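Local structure of Lactamase_B domain-containing protein (Pontibacter korlensis, 6XFR) at residues Thr123-Gly128 with Leu132-Pro137; Ser15-His20 with Val148-Gln153; Gly159-Asp164 with Gln186-Arg191; Ala44-Thr49 with Glu88-Gln93. The protein probably hydrolyses the beta-lactam ring of antibiotics to give a substituted beta-amino acid, as a zinc-dependent class B1 metallo-beta-lactamase. One frame throughout, in Å; residues are numbered along the deposited sequence.

Contact 1 (Thr123-Gly128 with Leu132-Pro137); sequences TTFAIG and LEVYFP. With EPE (4-(2-hydroxyethyl)-1-piperazine ethanesulfonic acid), chain M.
Phe125 and Leu132 make the tight half of this hairpin, which shows how an antiparallel pair of strands can carry a largely apolar face (Phe125, Leu132 and Val134, with Thr123 at its end) and a polar one. The backbones are stitched here by a hydrogen-bonded pair: Phe125 N donates to Leu132 O at 2.9 Å, and Leu132 N returns a bond to Phe125 O at 2.8 Å with 170° at the hydrogen. On the same face the ring of Phe125, with CG set between its backbone N and carbonyl carbon (chi1 67°), lies across to the partner strand. One ring face rests on Leu132, whose CB sits 4.2 Å from the centroid of the Phe125 ring in a CH-pi contact, while CD1 of Leu132 reaches the CE1-CZ side. At the ring edge, near its plane, Val134 CG2 stands 4.2 Å from Phe125 CE2. Leu132 continues inward against Leu150 and Val45, into the interior of the fold.

The face bearing Thr124 and Glu133 is the looser, more solvent-facing one. These two form a non-hydrogen-bonded pair with side chains running side by side, Thr124 OG1 lying 3.5 Å from Glu133 CG. Beyond them sits a HEPES buffer molecule: its O8 shares a 2.9 Å hydrogen bond with Thr124 OG1, and its N4 makes only weak bonds to OE1 and OE2 of Glu133. The Phe125-Leu132 face thus combines backbone bonds with CH-pi and apolar contact, whereas the buffer marks a polar, accessible patch; a carboxylate facing the piperazine nitrogen would be compatible with a protonated amine, though the weak bonds do not establish it.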
# COMPACT_ATOMS: atom_id res chain seq x y z
N THR B 123 -6.83 -25.42 -3.26
CA THR B 123 -6.80 -25.47 -4.71
C THR B 123 -5.82 -24.45 -5.27
O THR B 123 -5.82 -23.30 -4.84
CB THR B 123 -8.17 -25.16 -5.34
OG1 THR B 123 -8.59 -23.84 -4.92
CG2 THR B 123 -9.20 -26.15 -4.87
N THR B 124 -5.04 -24.87 -6.25
CA THR B 124 -4.26 -23.97 -7.08
C THR B 124 -4.81 -24.03 -8.48
O THR B 124 -4.82 -25.10 -9.09
CB THR B 124 -2.78 -24.39 -7.13
OG1 THR B 124 -2.21 -24.38 -5.82
CG2 THR B 124 -2.03 -23.44 -8.02
N PHE B 125 -5.19 -22.89 -9.04
CA PHE B 125 -5.69 -22.90 -10.41
C PHE B 125 -5.14 -21.72 -11.20
O PHE B 125 -4.54 -20.78 -10.64
CB PHE B 125 -7.21 -22.87 -10.44
CG PHE B 125 -7.77 -21.60 -9.94
CD1 PHE B 125 -8.19 -20.63 -10.82
CD2 PHE B 125 -7.87 -21.36 -8.60
CE1 PHE B 125 -8.72 -19.45 -10.36
CE2 PHE B 125 -8.39 -20.19 -8.13
CZ PHE B 125 -8.80 -19.23 -9.01
N ALA B 126 -5.32 -21.79 -12.51
CA ALA B 126 -4.80 -20.73 -13.34
C ALA B 126 -5.81 -20.33 -14.40
O ALA B 126 -6.46 -21.18 -15.02
CB ALA B 126 -3.46 -21.13 -13.99
N ILE B 127 -5.90 -19.02 -14.62
CA ILE B 127 -6.69 -18.41 -15.68
C ILE B 127 -5.84 -17.33 -16.35
O ILE B 127 -5.28 -16.47 -15.68
CB ILE B 127 -7.99 -17.80 -15.14
CG1 ILE B 127 -8.82 -18.87 -14.45
CG2 ILE B 127 -8.75 -17.14 -16.25
CD1 ILE B 127 -10.09 -18.28 -13.79
N GLY B 128 -5.77 -17.37 -17.68
CA GLY B 128 -5.12 -16.33 -18.47
C GLY B 128 -3.67 -16.07 -18.13
O GLY B 128 -3.22 -14.92 -18.14
N LEU B 132 -3.44 -18.70 -9.09
CA LEU B 132 -4.00 -18.33 -7.80
C LEU B 132 -4.06 -19.57 -6.93
O LEU B 132 -4.35 -20.67 -7.42
CB LEU B 132 -5.40 -17.73 -7.95
CG LEU B 132 -5.64 -16.48 -8.80
CD1 LEU B 132 -5.83 -16.82 -10.29
CD2 LEU B 132 -6.82 -15.65 -8.28
N GLU B 133 -3.81 -19.39 -5.65
CA GLU B 133 -3.92 -20.44 -4.66
C GLU B 133 -4.95 -20.00 -3.65
O GLU B 133 -5.02 -18.83 -3.29
CB GLU B 133 -2.59 -20.68 -3.97
CG GLU B 133 -1.52 -21.08 -4.97
CD GLU B 133 -0.12 -21.22 -4.38
OE1 GLU B 133 0.07 -20.88 -3.18
OE2 GLU B 133 0.79 -21.69 -5.11
N VAL B 134 -5.83 -20.91 -3.26
CA VAL B 134 -6.76 -20.62 -2.19
C VAL B 134 -6.43 -21.56 -1.05
O VAL B 134 -6.07 -22.72 -1.28
CB VAL B 134 -8.22 -20.71 -2.66
CG1 VAL B 134 -9.16 -20.08 -1.63
CG2 VAL B 134 -8.34 -19.94 -3.95
N TYR B 135 -6.43 -21.05 0.17
CA TYR B 135 -5.92 -21.86 1.28
C TYR B 135 -6.70 -21.61 2.55
O TYR B 135 -7.15 -20.48 2.81
CB TYR B 135 -4.43 -21.60 1.52
CG TYR B 135 -3.85 -22.31 2.74
CD1 TYR B 135 -3.63 -23.67 2.74
CD2 TYR B 135 -3.53 -21.60 3.87
CE1 TYR B 135 -3.09 -24.31 3.84
CE2 TYR B 135 -2.99 -22.22 4.96
CZ TYR B 135 -2.77 -23.58 4.95
OH TYR B 135 -2.23 -24.18 6.08
N PHE B 136 -6.89 -22.68 3.32
CA PHE B 136 -7.61 -22.63 4.59
C PHE B 136 -6.62 -22.81 5.71
O PHE B 136 -6.12 -23.93 5.89
CB PHE B 136 -8.70 -23.71 4.67
CG PHE B 136 -9.45 -23.70 5.97
CD1 PHE B 136 -10.26 -22.61 6.30
CD2 PHE B 136 -9.32 -24.76 6.88
CE1 PHE B 136 -10.94 -22.60 7.51
CE2 PHE B 136 -9.99 -24.75 8.09
CZ PHE B 136 -10.81 -23.68 8.41
N PRO B 137 -6.28 -21.77 6.47
CA PRO B 137 -5.32 -21.92 7.58
C PRO B 137 -5.96 -22.27 8.91
O PRO B 137 -5.23 -22.51 9.88
CB PRO B 137 -4.68 -20.53 7.64
CG PRO B 137 -5.74 -19.60 7.17
CD PRO B 137 -6.57 -20.35 6.16
N1 EPE M . 4.21 -21.45 -2.23
C2 EPE M . 3.02 -21.50 -1.36
C3 EPE M . 2.34 -22.87 -1.38
N4 EPE M . 2.14 -23.37 -2.73
C5 EPE M . 3.22 -23.14 -3.69
C6 EPE M . 3.83 -21.75 -3.62
C7 EPE M . 1.28 -24.53 -2.93
C8 EPE M . 0.65 -24.56 -4.32
O8 EPE M . 0.02 -25.80 -4.60
C9 EPE M . 4.68 -20.06 -2.18
C10 EPE M . 6.00 -19.90 -1.43
S EPE M . 6.47 -18.15 -1.24
O1S EPE M . 6.08 -17.28 -2.37
O2S EPE M . 7.93 -18.13 -1.14
O3S EPE M . 5.90 -17.68 0.02

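Contact 2 (Ser15-His20 with Val148-Gln153); sequences SKVWIH and VYLPQQ
Val17 and Leu150 meet tip to tip, each methyl end reaching toward the other from a different beta-sheet. Val17 belongs to strand 17-25 of the amino-terminal sheet and Leu150 to strand 147-150 of the second sheet, so their contact spans the interior between the two sheets of the metallo-beta-lactamase alpha-beta/beta-alpha sandwich. The touching atoms are Val17 CG2 and Leu150 CD1, 3.7 Å apart. Leu150 gets there by stretching out: CD1 is anti to CA (chi2 -167°), which sends the branch straight across the gap.

Gln153 approaches the same methyl group from another direction. Its side chain turns at chi2 (91°) and passes obliquely by Val17, placing Gln153 NE2 3.9 Å from Val17 CG2. This is a van der Waals approach, because the amide nitrogen has its polar partner elsewhere: it donates to Gln130 OE1 on the neighbouring strand. Val17 CG2 is therefore touched by an isobutyl end and by an amide already engaged in a hydrogen bond. Lys16, the residue before Val17, merely grazes the amide with CB, 4.5 Å from Gln153 NE2, and its long chain then leads off toward the surface.

Between Leu150 and Gln153 the chain turns through Pro151 and Gln152, which with Gln131 form a further zinc site away from the active centre; Gln152 OE1 also accepts a bond from Gln131 N. The chemistry is consequently graded: apolar methyl-to-methyl contact between Val17 and Leu150, then, toward the surface, an amide whose NE2, already bonded to Gln130 OE1, can lie beside a methyl, probably without losing its polar partner.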
# COMPACT_ATOMS: atom_id res chain seq x y z
N SER B 15 1.10 -4.67 -11.81
CA SER B 15 0.67 -4.34 -13.17
C SER B 15 -0.67 -4.99 -13.53
O SER B 15 -1.38 -4.44 -14.37
CB SER B 15 1.78 -4.68 -14.18
OG SER B 15 1.72 -6.00 -14.65
N LYS B 16 -1.07 -6.09 -12.86
CA LYS B 16 -2.33 -6.77 -13.14
C LYS B 16 -3.23 -6.95 -11.91
O LYS B 16 -4.20 -7.73 -11.97
CB LYS B 16 -2.07 -8.16 -13.76
CG LYS B 16 -1.39 -8.17 -15.12
CD LYS B 16 -2.18 -7.39 -16.13
CE LYS B 16 -1.57 -7.56 -17.51
NZ LYS B 16 -1.80 -6.32 -18.31
N VAL B 17 -2.95 -6.27 -10.80
CA VAL B 17 -3.68 -6.44 -9.54
C VAL B 17 -4.19 -5.09 -9.06
O VAL B 17 -3.43 -4.10 -9.05
CB VAL B 17 -2.82 -7.09 -8.44
CG1 VAL B 17 -3.63 -7.32 -7.14
CG2 VAL B 17 -2.14 -8.36 -8.95
N TRP B 18 -5.46 -5.03 -8.72
CA TRP B 18 -6.10 -3.88 -8.12
C TRP B 18 -6.67 -4.26 -6.76
O TRP B 18 -6.96 -5.42 -6.48
CB TRP B 18 -7.24 -3.36 -8.99
CG TRP B 18 -6.82 -2.67 -10.27
CD1 TRP B 18 -6.79 -1.31 -10.50
CD2 TRP B 18 -6.46 -3.29 -11.51
NE1 TRP B 18 -6.41 -1.06 -11.80
CE2 TRP B 18 -6.21 -2.26 -12.45
CE3 TRP B 18 -6.31 -4.62 -11.93
CZ2 TRP B 18 -5.80 -2.52 -13.76
CZ3 TRP B 18 -5.91 -4.87 -13.25
CH2 TRP B 18 -5.65 -3.82 -14.14
N ILE B 19 -6.87 -3.25 -5.91
CA ILE B 19 -7.63 -3.41 -4.69
C ILE B 19 -8.89 -2.57 -4.84
O ILE B 19 -8.79 -1.38 -5.13
CB ILE B 19 -6.85 -2.98 -3.44
CG1 ILE B 19 -5.72 -3.99 -3.16
CG2 ILE B 19 -7.77 -2.89 -2.24
CD1 ILE B 19 -4.60 -3.41 -2.31
N HIS B 20 -10.05 -3.21 -4.71
CA HIS B 20 -11.30 -2.48 -4.64
C HIS B 20 -11.64 -2.26 -3.17
O HIS B 20 -11.37 -3.13 -2.33
CB HIS B 20 -12.44 -3.20 -5.39
CG HIS B 20 -12.79 -4.58 -4.88
ND1 HIS B 20 -13.66 -4.80 -3.83
CD2 HIS B 20 -12.42 -5.81 -5.32
CE1 HIS B 20 -13.78 -6.10 -3.62
NE2 HIS B 20 -13.04 -6.74 -4.51
N VAL B 148 -6.01 -16.08 -0.15
CA VAL B 148 -5.69 -16.23 -1.57
C VAL B 148 -4.28 -15.71 -1.77
O VAL B 148 -3.95 -14.61 -1.31
CB VAL B 148 -6.66 -15.45 -2.48
CG1 VAL B 148 -6.29 -15.62 -3.92
CG2 VAL B 148 -8.09 -15.89 -2.22
N TYR B 149 -3.44 -16.50 -2.42
CA TYR B 149 -2.06 -16.13 -2.66
C TYR B 149 -1.85 -16.09 -4.15
O TYR B 149 -2.36 -16.96 -4.88
CB TYR B 149 -1.06 -17.09 -2.00
CG TYR B 149 0.40 -16.60 -2.02
CD1 TYR B 149 0.78 -15.36 -1.44
CD2 TYR B 149 1.42 -17.39 -2.61
CE1 TYR B 149 2.10 -14.93 -1.45
CE2 TYR B 149 2.75 -16.97 -2.61
CZ TYR B 149 3.07 -15.73 -2.03
OH TYR B 149 4.36 -15.31 -2.04
N LEU B 150 -1.19 -15.02 -4.62
CA LEU B 150 -0.64 -14.95 -5.96
C LEU B 150 0.86 -15.25 -5.84
O LEU B 150 1.62 -14.38 -5.37
CB LEU B 150 -0.87 -13.56 -6.57
CG LEU B 150 -2.23 -12.86 -6.37
CD1 LEU B 150 -2.43 -11.65 -7.27
CD2 LEU B 150 -3.35 -13.84 -6.61
N PRO B 151 1.32 -16.48 -6.15
CA PRO B 151 2.75 -16.78 -6.03
C PRO B 151 3.66 -16.05 -7.03
O PRO B 151 4.86 -15.93 -6.77
CB PRO B 151 2.81 -18.31 -6.24
CG PRO B 151 1.53 -18.68 -6.93
CD PRO B 151 0.53 -17.69 -6.44
N GLN B 152 3.13 -15.59 -8.17
CA GLN B 152 3.98 -14.85 -9.11
C GLN B 152 4.22 -13.42 -8.61
O GLN B 152 5.37 -12.98 -8.51
CB GLN B 152 3.35 -14.87 -10.52
CG GLN B 152 3.09 -16.30 -11.09
CD GLN B 152 1.96 -16.41 -12.18
OE1 GLN B 152 0.81 -15.99 -11.97
NE2 GLN B 152 2.30 -17.02 -13.32
N GLN B 153 3.18 -12.71 -8.23
CA GLN B 153 3.36 -11.37 -7.68
C GLN B 153 3.73 -11.38 -6.20
O GLN B 153 4.11 -10.33 -5.66
CB GLN B 153 2.09 -10.54 -7.90
CG GLN B 153 1.73 -10.27 -9.35
CD GLN B 153 0.80 -11.33 -9.95
OE1 GLN B 153 0.79 -12.49 -9.52
NE2 GLN B 153 0.01 -10.94 -10.96

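Contact 3 (Gly159-Asp164 with Gln186-Arg191); sequences GCLVKD and QRLQQR. With ZN (zinc ion), chain O.
Leu188 CD1 is received by two neighbouring side chains of the 159-164 loop, Leu161 and Val162, joining, in the alpha-beta/beta-alpha sandwich of the metallo-beta-lactamases, the loop after strand 155-159 to helix 181-191. Leu161 CD2 lies 4.1 Å from Leu188 CD1, and Val162 CG2 lies 4.3 Å from the same carbon, so one methyl carries both approaches. Leu188 runs out fully extended from its helix (chi2 -175°), a shape that takes its tip to the loop.

In the next shell, the loop is shaped by a type I turn from Gly159 to Val162, placing Leu161 and Val162 one after the other on its helix side. Leu161 O accepts a hydrogen bond from Trp181 NE1 at the start of the same helix, a polar tie beside the apolar one. Val147 of strand 147-150 packs on both Leu161 and Leu188, while Leu210 and Thr214 of helix 209-217 cover Val162.

Further out, the turn that presents Leu161 to the helix also carries Cys160, a ligand of the second zinc ion together with Asp82 and His202, the Asp-Cys-His site of B1 enzymes. Leu161 directly follows this metal ligand in the chain. Cys160 SG binds the zinc ion at 2.4 Å, and a water oxygen lies 2.3 Å from the metal, alongside the Asp82 and His202 ligands.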
# COMPACT_ATOMS: atom_id res chain seq x y z
N GLY B 159 -7.93 -11.05 3.97
CA GLY B 159 -9.29 -10.72 4.38
C GLY B 159 -9.36 -10.29 5.83
O GLY B 159 -8.41 -9.70 6.36
N CYS B 160 -10.46 -10.63 6.49
CA CYS B 160 -10.60 -10.19 7.87
C CYS B 160 -9.81 -11.07 8.84
O CYS B 160 -9.76 -10.75 10.03
CB CYS B 160 -12.09 -10.16 8.26
SG CYS B 160 -13.20 -9.52 6.97
N LEU B 161 -9.10 -12.09 8.33
CA LEU B 161 -8.20 -12.89 9.16
C LEU B 161 -6.97 -12.09 9.61
O LEU B 161 -6.40 -12.37 10.68
CB LEU B 161 -7.76 -14.13 8.39
CG LEU B 161 -7.04 -15.26 9.15
CD1 LEU B 161 -7.85 -15.74 10.37
CD2 LEU B 161 -6.73 -16.44 8.21
N VAL B 162 -6.55 -11.10 8.82
CA VAL B 162 -5.38 -10.27 9.10
C VAL B 162 -5.84 -8.87 9.44
O VAL B 162 -6.75 -8.34 8.80
CB VAL B 162 -4.43 -10.24 7.89
CG1 VAL B 162 -3.16 -9.45 8.25
CG2 VAL B 162 -4.10 -11.66 7.42
N LYS B 163 -5.19 -8.25 10.41
CA LYS B 163 -5.49 -6.87 10.76
C LYS B 163 -4.37 -5.95 10.27
O LYS B 163 -3.23 -6.39 10.07
CB LYS B 163 -5.70 -6.72 12.27
CG LYS B 163 -6.98 -7.38 12.77
CD LYS B 163 -7.86 -6.42 13.57
CE LYS B 163 -8.83 -5.67 12.68
NZ LYS B 163 -9.79 -6.62 12.07
N ASP B 164 -4.72 -4.68 10.03
CA ASP B 164 -3.73 -3.70 9.61
C ASP B 164 -2.92 -3.21 10.82
O ASP B 164 -3.31 -3.40 11.99
CB ASP B 164 -4.38 -2.50 8.88
CG ASP B 164 -5.19 -1.57 9.81
OD1 ASP B 164 -6.40 -1.80 9.98
OD2 ASP B 164 -4.63 -0.59 10.37
N GLN B 186 0.05 -18.15 12.21
CA GLN B 186 1.34 -18.81 12.12
C GLN B 186 1.39 -19.78 10.95
O GLN B 186 2.45 -19.98 10.35
CB GLN B 186 1.63 -19.51 13.44
CG GLN B 186 1.59 -18.53 14.58
CD GLN B 186 1.79 -19.16 15.94
OE1 GLN B 186 0.99 -19.97 16.39
NE2 GLN B 186 2.88 -18.81 16.59
N ARG B 187 0.26 -20.37 10.59
CA ARG B 187 0.23 -21.14 9.36
C ARG B 187 0.52 -20.23 8.17
O ARG B 187 1.40 -20.53 7.34
CB ARG B 187 -1.13 -21.82 9.22
CG ARG B 187 -1.20 -23.22 9.78
CD ARG B 187 -2.64 -23.68 10.09
NE ARG B 187 -2.68 -24.73 11.12
CZ ARG B 187 -3.48 -24.75 12.20
NH1 ARG B 187 -4.37 -23.79 12.45
NH2 ARG B 187 -3.39 -25.76 13.05
N LEU B 188 -0.10 -19.05 8.13
CA LEU B 188 0.21 -18.13 7.04
C LEU B 188 1.69 -17.75 7.03
O LEU B 188 2.33 -17.76 5.97
CB LEU B 188 -0.65 -16.88 7.17
CG LEU B 188 -2.15 -17.09 7.03
CD1 LEU B 188 -2.82 -15.73 7.06
CD2 LEU B 188 -2.45 -17.82 5.75
N GLN B 189 2.25 -17.44 8.20
CA GLN B 189 3.66 -17.09 8.24
C GLN B 189 4.54 -18.24 7.77
O GLN B 189 5.59 -18.00 7.17
CB GLN B 189 4.10 -16.68 9.63
CG GLN B 189 3.54 -15.39 10.13
CD GLN B 189 3.89 -15.23 11.57
OE1 GLN B 189 3.87 -16.22 12.31
NE2 GLN B 189 4.25 -14.00 12.00
N GLN B 190 4.13 -19.49 8.00
CA GLN B 190 5.01 -20.58 7.60
C GLN B 190 4.82 -21.00 6.15
O GLN B 190 5.77 -21.48 5.53
CB GLN B 190 4.80 -21.79 8.53
CG GLN B 190 6.12 -22.40 9.06
CD GLN B 190 6.98 -21.39 9.85
OE1 GLN B 190 6.51 -20.77 10.82
NE2 GLN B 190 8.22 -21.19 9.41
N ARG B 191 3.66 -20.70 5.56
CA ARG B 191 3.36 -21.11 4.20
C ARG B 191 3.75 -20.09 3.14
O ARG B 191 4.03 -20.48 2.00
CB ARG B 191 1.87 -21.43 4.09
CG ARG B 191 1.42 -21.91 2.76
CD ARG B 191 -0.04 -22.27 2.79
NE ARG B 191 -0.40 -23.06 1.63
CZ ARG B 191 -0.34 -24.38 1.57
NH1 ARG B 191 0.06 -25.11 2.62
NH2 ARG B 191 -0.67 -24.98 0.44
ZN ZN O . -14.63 -7.91 7.92
O HOH W 1 -14.01 -7.64 10.13

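Contact 4 (Ala44-Thr49 with Glu88-Gln93); sequences AVLIDT and EAVQRQ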
# COMPACT_ATOMS: atom_id res chain seq x y z
N ALA B 44 -11.10 -11.43 -16.02
CA ALA B 44 -10.77 -10.89 -14.71
C ALA B 44 -11.24 -11.81 -13.61
O ALA B 44 -12.26 -12.50 -13.73
CB ALA B 44 -11.35 -9.48 -14.52
N VAL B 45 -10.48 -11.85 -12.53
CA VAL B 45 -10.85 -12.60 -11.34
C VAL B 45 -11.18 -11.63 -10.24
O VAL B 45 -10.50 -10.60 -10.06
CB VAL B 45 -9.76 -13.57 -10.90
CG1 VAL B 45 -10.08 -14.10 -9.51
CG2 VAL B 45 -9.68 -14.67 -11.90
N LEU B 46 -12.24 -11.95 -9.51
CA LEU B 46 -12.78 -11.15 -8.43
C LEU B 46 -12.52 -11.90 -7.14
O LEU B 46 -12.92 -13.05 -7.00
CB LEU B 46 -14.28 -10.94 -8.65
CG LEU B 46 -14.85 -9.65 -8.13
CD1 LEU B 46 -13.87 -8.55 -8.48
CD2 LEU B 46 -16.16 -9.48 -8.82
N ILE B 47 -11.76 -11.29 -6.25
CA ILE B 47 -11.57 -11.83 -4.91
C ILE B 47 -12.35 -10.91 -3.98
O ILE B 47 -11.92 -9.77 -3.73
CB ILE B 47 -10.09 -11.95 -4.52
CG1 ILE B 47 -9.33 -12.75 -5.58
CG2 ILE B 47 -9.96 -12.62 -3.15
CD1 ILE B 47 -9.88 -14.09 -5.80
N ASP B 48 -13.47 -11.42 -3.47
CA ASP B 48 -14.46 -10.66 -2.71
C ASP B 48 -15.37 -9.84 -3.61
O ASP B 48 -14.95 -9.32 -4.65
CB ASP B 48 -13.80 -9.72 -1.70
CG ASP B 48 -13.38 -10.44 -0.45
OD1 ASP B 48 -12.78 -9.78 0.42
OD2 ASP B 48 -13.64 -11.67 -0.36
N THR B 49 -16.64 -9.74 -3.20
CA THR B 49 -17.58 -8.83 -3.81
C THR B 49 -17.46 -7.48 -3.11
O THR B 49 -16.77 -7.35 -2.10
CB THR B 49 -19.00 -9.39 -3.66
OG1 THR B 49 -19.29 -9.55 -2.26
CG2 THR B 49 -19.14 -10.73 -4.38
N GLU B 88 -25.26 -11.99 -5.05
CA GLU B 88 -26.45 -11.91 -5.88
C GLU B 88 -26.24 -10.96 -7.06
O GLU B 88 -26.61 -11.27 -8.20
CB GLU B 88 -27.65 -11.51 -5.02
CG GLU B 88 -27.88 -12.50 -3.88
CD GLU B 88 -28.50 -11.89 -2.61
OE1 GLU B 88 -28.61 -10.64 -2.51
OE2 GLU B 88 -28.88 -12.68 -1.70
N ALA B 89 -25.65 -9.79 -6.80
CA ALA B 89 -25.35 -8.86 -7.89
C ALA B 89 -24.39 -9.49 -8.90
O ALA B 89 -24.53 -9.29 -10.12
CB ALA B 89 -24.77 -7.58 -7.30
N VAL B 90 -23.40 -10.25 -8.43
CA VAL B 90 -22.45 -10.91 -9.32
C VAL B 90 -23.15 -11.99 -10.15
O VAL B 90 -22.96 -12.08 -11.36
CB VAL B 90 -21.28 -11.47 -8.49
CG1 VAL B 90 -20.49 -12.50 -9.26
CG2 VAL B 90 -20.40 -10.35 -8.00
N GLN B 91 -23.97 -12.82 -9.49
CA GLN B 91 -24.59 -13.96 -10.16
C GLN B 91 -25.66 -13.51 -11.16
O GLN B 91 -25.90 -14.19 -12.17
CB GLN B 91 -25.21 -14.86 -9.10
CG GLN B 91 -24.22 -15.74 -8.39
CD GLN B 91 -24.88 -16.57 -7.30
OE1 GLN B 91 -25.87 -16.16 -6.72
NE2 GLN B 91 -24.34 -17.76 -7.05
N ARG B 92 -26.30 -12.37 -10.90
CA ARG B 92 -27.24 -11.83 -11.86
C ARG B 92 -26.58 -11.41 -13.17
O ARG B 92 -27.30 -11.12 -14.13
CB ARG B 92 -27.93 -10.62 -11.30
CG ARG B 92 -28.95 -10.14 -12.22
CD ARG B 92 -29.89 -9.33 -11.45
NE ARG B 92 -29.72 -7.92 -11.77
CZ ARG B 92 -30.35 -7.32 -12.76
NH1 ARG B 92 -31.20 -8.01 -13.52
NH2 ARG B 92 -30.15 -6.03 -12.99
N GLN B 93 -25.26 -11.29 -13.23
CA GLN B 93 -24.57 -11.08 -14.49
C GLN B 93 -23.92 -12.35 -15.03
O GLN B 93 -22.99 -12.26 -15.82
CB GLN B 93 -23.53 -9.97 -14.35
CG GLN B 93 -23.92 -8.62 -15.07
CD GLN B 93 -24.97 -7.85 -14.29
OE1 GLN B 93 -24.79 -7.55 -13.10
NE2 GLN B 93 -26.07 -7.57 -14.93
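Leu46 is the first residue along strand 43-47 to reach Val90, and it does so lightly: Leu46 CD2 stands 4.4 Å from Val90 CG2. The methyl it meets belongs to a valine of the short helix 87-91, whose side chain points toward the strand end. The next residue, Ile47, serves the other side of the sheet.

At Asp48 the strand gives way to a loop. The sequence Leu-Ile-Asp-Thr corresponds to the first sequence motif of the metallo-beta-lactamase superfamily, set at the end of a core strand of the alpha-beta/beta-alpha sandwich. Asp48 OD1 forms a salt bridge with Lys83, on the short helix 81-84 that also carries the zinc ligand Asp82.

Thr49 makes the closer approach to the helix. Its two branches divide the work: OG1, which the first torsion (chi1 59°) leaves with main chain on both flanks, accepts a hydrogen bond from Gly86 N, while CG2, beside the backbone N, meets Val90 CG2 at 3.9 Å. That valine methyl is thus met by Leu46 and Thr49 together. On the helix 87-91 side, Val90 has CG1 anti to its backbone N (chi1 163°), with CG2 left to make both contacts; Thr56 of helix 53-67 touches Thr49 and Val90 alike.

How the contacts relate
The four contacts sample different depths of one sandwich. Contacts 3 and 4 are buried and wholly apolar across their segments; each sets a helix residue against apolar groups, contact 3 next to the zinc ligand Cys160 and contact 4 at the end of strand 43-47, with their centres about 24 Å apart on opposite sides of the chain's centre. Contacts 1 and 2 are only partly buried. They share the second sheet, where Glu133 N bonds to Tyr149 O between neighbouring strands, but contact 1 is the one held by cross-strand backbone bonds. Contacts 2 and 4 both draw on the amino-terminal sheet, where His20 makes a weak hydrogen bond to Asp48 O; Pro137 of contact 1 packs on Leu161 of contact 3.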